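Long-range contact in multisubunit Na+/H+ antiporter, B subunit (PDB 6Z16), which probably serves as a membrane-embedded subunit of a multisubunit complex that exchanges sodium ions for protons across the cell membrane: residues B[68-72]-B[126-131]. Numbering follows the deposited sequence.
Sequences YKWLV and VGVTMI
Tyr68 lies with one face of its ring against Met130, whose CB stands 3.5 Å from the ring centroid, a CH-pi contact over the middle of the ring. From there Met130 follows the ring outward: CG lies near CE1 and CZ of Tyr68, and the bends at chi2 (-55°) and chi3 (-62°) turn CE back to 3.9 Å from its OH. The sulfur stays oblique to the ring, its SD 5.3 Å from the Tyr68 centroid in a Met-aromatic contact.

As a knob, Tyr68 fits a hole formed by Val126, Gly127, Met130 and Ile131, with its CB also close to CG1 of Ile131. The CA atoms of Tyr68 and Gly127 are 4.5 Å apart, and the lack of a side chain on the glycine is consistent with this close approach. One turn on, Val72 CG1 reaches 3.8 Å from CG2 of Val128. CD1 of Ile131 meets the aliphatic CG of Lys69 at 3.7 Å, the two side chains crossing at about a right angle.

With Tyr68 cut back to alanine, Met130 would probably lose the ring face it lies on, and a gap would be likely to open between the helices. Helices 68-88 and 114-137 here run roughly antiparallel, their local axes 8.1 Å apart at 148°, and helix 37-54 backs Met130 through Ile48 and Leu52. With no polar bond found between the two segments, their fit probably depends on apolar and ring-face packing, in keeping with a buried interface between predicted transmembrane helices.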
ATOM      1  N   TYR B  68      12.377   1.503 -34.578  1.00 58.97           N
ATOM      2  CA  TYR B  68      13.096   0.405 -33.954  1.00 48.37           C
ATOM      3  C   TYR B  68      14.543   0.314 -34.408  1.00 50.41           C
ATOM      4  O   TYR B  68      15.342  -0.384 -33.769  1.00 52.56           O
ATOM      5  CB  TYR B  68      12.347  -0.897 -34.241  1.00 56.66           C
ATOM      6  CG  TYR B  68      10.953  -0.889 -33.653  1.00 67.50           C
ATOM      7  CD1 TYR B  68      10.739  -1.223 -32.326  1.00 62.16           C
ATOM      8  CD2 TYR B  68       9.855  -0.514 -34.421  1.00 67.13           C
ATOM      9  CE1 TYR B  68       9.476  -1.199 -31.780  1.00 61.35           C
ATOM     10  CE2 TYR B  68       8.587  -0.484 -33.882  1.00 71.72           C
ATOM     11  CZ  TYR B  68       8.406  -0.829 -32.561  1.00 66.52           C
ATOM     12  OH  TYR B  68       7.145  -0.806 -32.023  1.00 66.83           O
ATOM     13  N   LYS B  69      14.893   1.024 -35.480  1.00 44.21           N
ATOM     14  CA  LYS B  69      16.277   1.087 -35.928  1.00 33.07           C
ATOM     15  C   LYS B  69      17.133   1.860 -34.933  1.00 34.48           C
ATOM     16  O   LYS B  69      18.273   1.469 -34.634  1.00 38.98           O
ATOM     17  CB  LYS B  69      16.308   1.704 -37.322  1.00 27.40           C
ATOM     18  CG  LYS B  69      15.580   0.824 -38.328  1.00 47.85           C
ATOM     19  CD  LYS B  69      15.592   1.349 -39.743  1.00 56.63           C
ATOM     20  CE  LYS B  69      14.280   2.007 -40.127  1.00 66.30           C
ATOM     21  NZ  LYS B  69      14.105   3.345 -39.516  1.00 89.33           N
ATOM     22  N   TRP B  70      16.573   2.924 -34.355  1.00 30.61           N
ATOM     23  CA  TRP B  70      17.256   3.587 -33.256  1.00 32.74           C
ATOM     24  C   TRP B  70      17.337   2.693 -32.029  1.00 29.99           C
ATOM     25  O   TRP B  70      18.317   2.770 -31.293  1.00 35.83           O
ATOM     26  CB  TRP B  70      16.578   4.910 -32.908  1.00 47.88           C
ATOM     27  CG  TRP B  70      16.774   5.989 -33.936  1.00 81.69           C
ATOM     28  CD1 TRP B  70      17.454   5.887 -35.112  1.00 91.05           C
ATOM     29  CD2 TRP B  70      16.343   7.350 -33.842  1.00 93.14           C
ATOM     30  NE1 TRP B  70      17.438   7.088 -35.776  1.00 88.31           N
ATOM     31  CE2 TRP B  70      16.769   8.005 -35.013  1.00 92.61           C
ATOM     32  CE3 TRP B  70      15.625   8.075 -32.889  1.00100.59           C
ATOM     33  CZ2 TRP B  70      16.498   9.348 -35.257  1.00 97.18           C
ATOM     34  CZ3 TRP B  70      15.357   9.409 -33.132  1.00103.65           C
ATOM     35  CH2 TRP B  70      15.793  10.031 -34.307  1.00101.38           C
ATOM     36  N   LEU B  71      16.360   1.803 -31.823  1.00 26.30           N
ATOM     37  CA  LEU B  71      16.432   0.888 -30.685  1.00 32.22           C
ATOM     38  C   LEU B  71      17.561  -0.119 -30.824  1.00 41.08           C
ATOM     39  O   LEU B  71      18.274  -0.384 -29.847  1.00 44.31           O
ATOM     40  CB  LEU B  71      15.119   0.143 -30.483  1.00 41.39           C
ATOM     41  CG  LEU B  71      14.014   0.867 -29.744  1.00 44.66           C
ATOM     42  CD1 LEU B  71      12.823  -0.047 -29.655  1.00 40.56           C
ATOM     43  CD2 LEU B  71      14.519   1.225 -28.364  1.00 30.51           C
ATOM     44  N   VAL B  72      17.737  -0.702 -32.015  1.00 42.44           N
ATOM     45  CA  VAL B  72      18.818  -1.675 -32.165  1.00 48.46           C
ATOM     46  C   VAL B  72      20.177  -0.983 -32.105  1.00 50.10           C
ATOM     47  O   VAL B  72      21.126  -1.514 -31.501  1.00 53.88           O
ATOM     48  CB  VAL B  72      18.642  -2.531 -33.439  1.00 52.86           C
ATOM     49  CG1 VAL B  72      17.397  -3.353 -33.331  1.00 72.73           C
ATOM     50  CG2 VAL B  72      18.574  -1.716 -34.695  1.00 47.68           C
ATOM     51  N   VAL B 126      13.943  -6.706 -29.339  1.00 21.92           N
ATOM     52  CA  VAL B 126      12.662  -6.034 -29.587  1.00 27.00           C
ATOM     53  C   VAL B 126      12.694  -5.292 -30.919  1.00 29.71           C
ATOM     54  O   VAL B 126      11.782  -5.430 -31.752  1.00 28.58           O
ATOM     55  CB  VAL B 126      12.313  -5.078 -28.433  1.00 24.71           C
ATOM     56  CG1 VAL B 126      11.077  -4.276 -28.771  1.00 16.48           C
ATOM     57  CG2 VAL B 126      12.067  -5.837 -27.169  1.00 23.90           C
ATOM     58  N   GLY B 127      13.782  -4.559 -31.167  1.00 27.61           N
ATOM     59  CA  GLY B 127      13.883  -3.786 -32.388  1.00 36.39           C
ATOM     60  C   GLY B 127      13.967  -4.633 -33.644  1.00 43.04           C
ATOM     61  O   GLY B 127      13.298  -4.336 -34.630  1.00 40.07           O
ATOM     62  N   VAL B 128      14.763  -5.707 -33.615  1.00 43.76           N
ATOM     63  CA  VAL B 128      14.938  -6.574 -34.781  1.00 44.04           C
ATOM     64  C   VAL B 128      13.634  -7.273 -35.139  1.00 42.24           C
ATOM     65  O   VAL B 128      13.227  -7.290 -36.312  1.00 34.08           O
ATOM     66  CB  VAL B 128      16.075  -7.583 -34.530  1.00 41.12           C
ATOM     67  CG1 VAL B 128      16.020  -8.729 -35.514  1.00 39.57           C
ATOM     68  CG2 VAL B 128      17.414  -6.902 -34.671  1.00 42.89           C
ATOM     69  N   THR B 129      12.944  -7.825 -34.129  1.00 46.80           N
ATOM     70  CA  THR B 129      11.685  -8.520 -34.383  1.00 40.22           C
ATOM     71  C   THR B 129      10.629  -7.569 -34.931  1.00 24.79           C
ATOM     72  O   THR B 129       9.925  -7.899 -35.901  1.00 25.95           O
ATOM     73  CB  THR B 129      11.200  -9.186 -33.101  1.00 46.88           C
ATOM     74  OG1 THR B 129      12.226 -10.043 -32.598  1.00 55.76           O
ATOM     75  CG2 THR B 129       9.991 -10.025 -33.382  1.00 53.14           C
ATOM     76  N   MET B 130      10.562  -6.352 -34.386  1.00 26.07           N
ATOM     77  CA  MET B 130       9.579  -5.412 -34.900  1.00 33.64           C
ATOM     78  C   MET B 130       9.935  -4.881 -36.282  1.00 40.87           C
ATOM     79  O   MET B 130       9.022  -4.654 -37.082  1.00 40.92           O
ATOM     80  CB  MET B 130       9.373  -4.266 -33.920  1.00 61.60           C
ATOM     81  CG  MET B 130       8.567  -4.673 -32.704  1.00 81.49           C
ATOM     82  SD  MET B 130       6.998  -5.395 -33.220  1.00 68.33           S
ATOM     83  CE  MET B 130       6.242  -4.012 -34.070  1.00 76.50           C
ATOM     84  N   ILE B 131      11.230  -4.704 -36.591  1.00 49.95           N
ATOM     85  CA  ILE B 131      11.645  -4.288 -37.935  1.00 46.95           C
ATOM     86  C   ILE B 131      11.228  -5.324 -38.966  1.00 43.69           C
ATOM     87  O   ILE B 131      10.635  -4.981 -39.994  1.00 42.22           O
ATOM     88  CB  ILE B 131      13.164  -4.027 -37.994  1.00 51.79           C
ATOM     89  CG1 ILE B 131      13.544  -2.715 -37.328  1.00 74.91           C
ATOM     90  CG2 ILE B 131      13.658  -3.961 -39.426  1.00 50.36           C
ATOM     91  CD1 ILE B 131      15.025  -2.628 -37.042  1.00 77.07           C
TER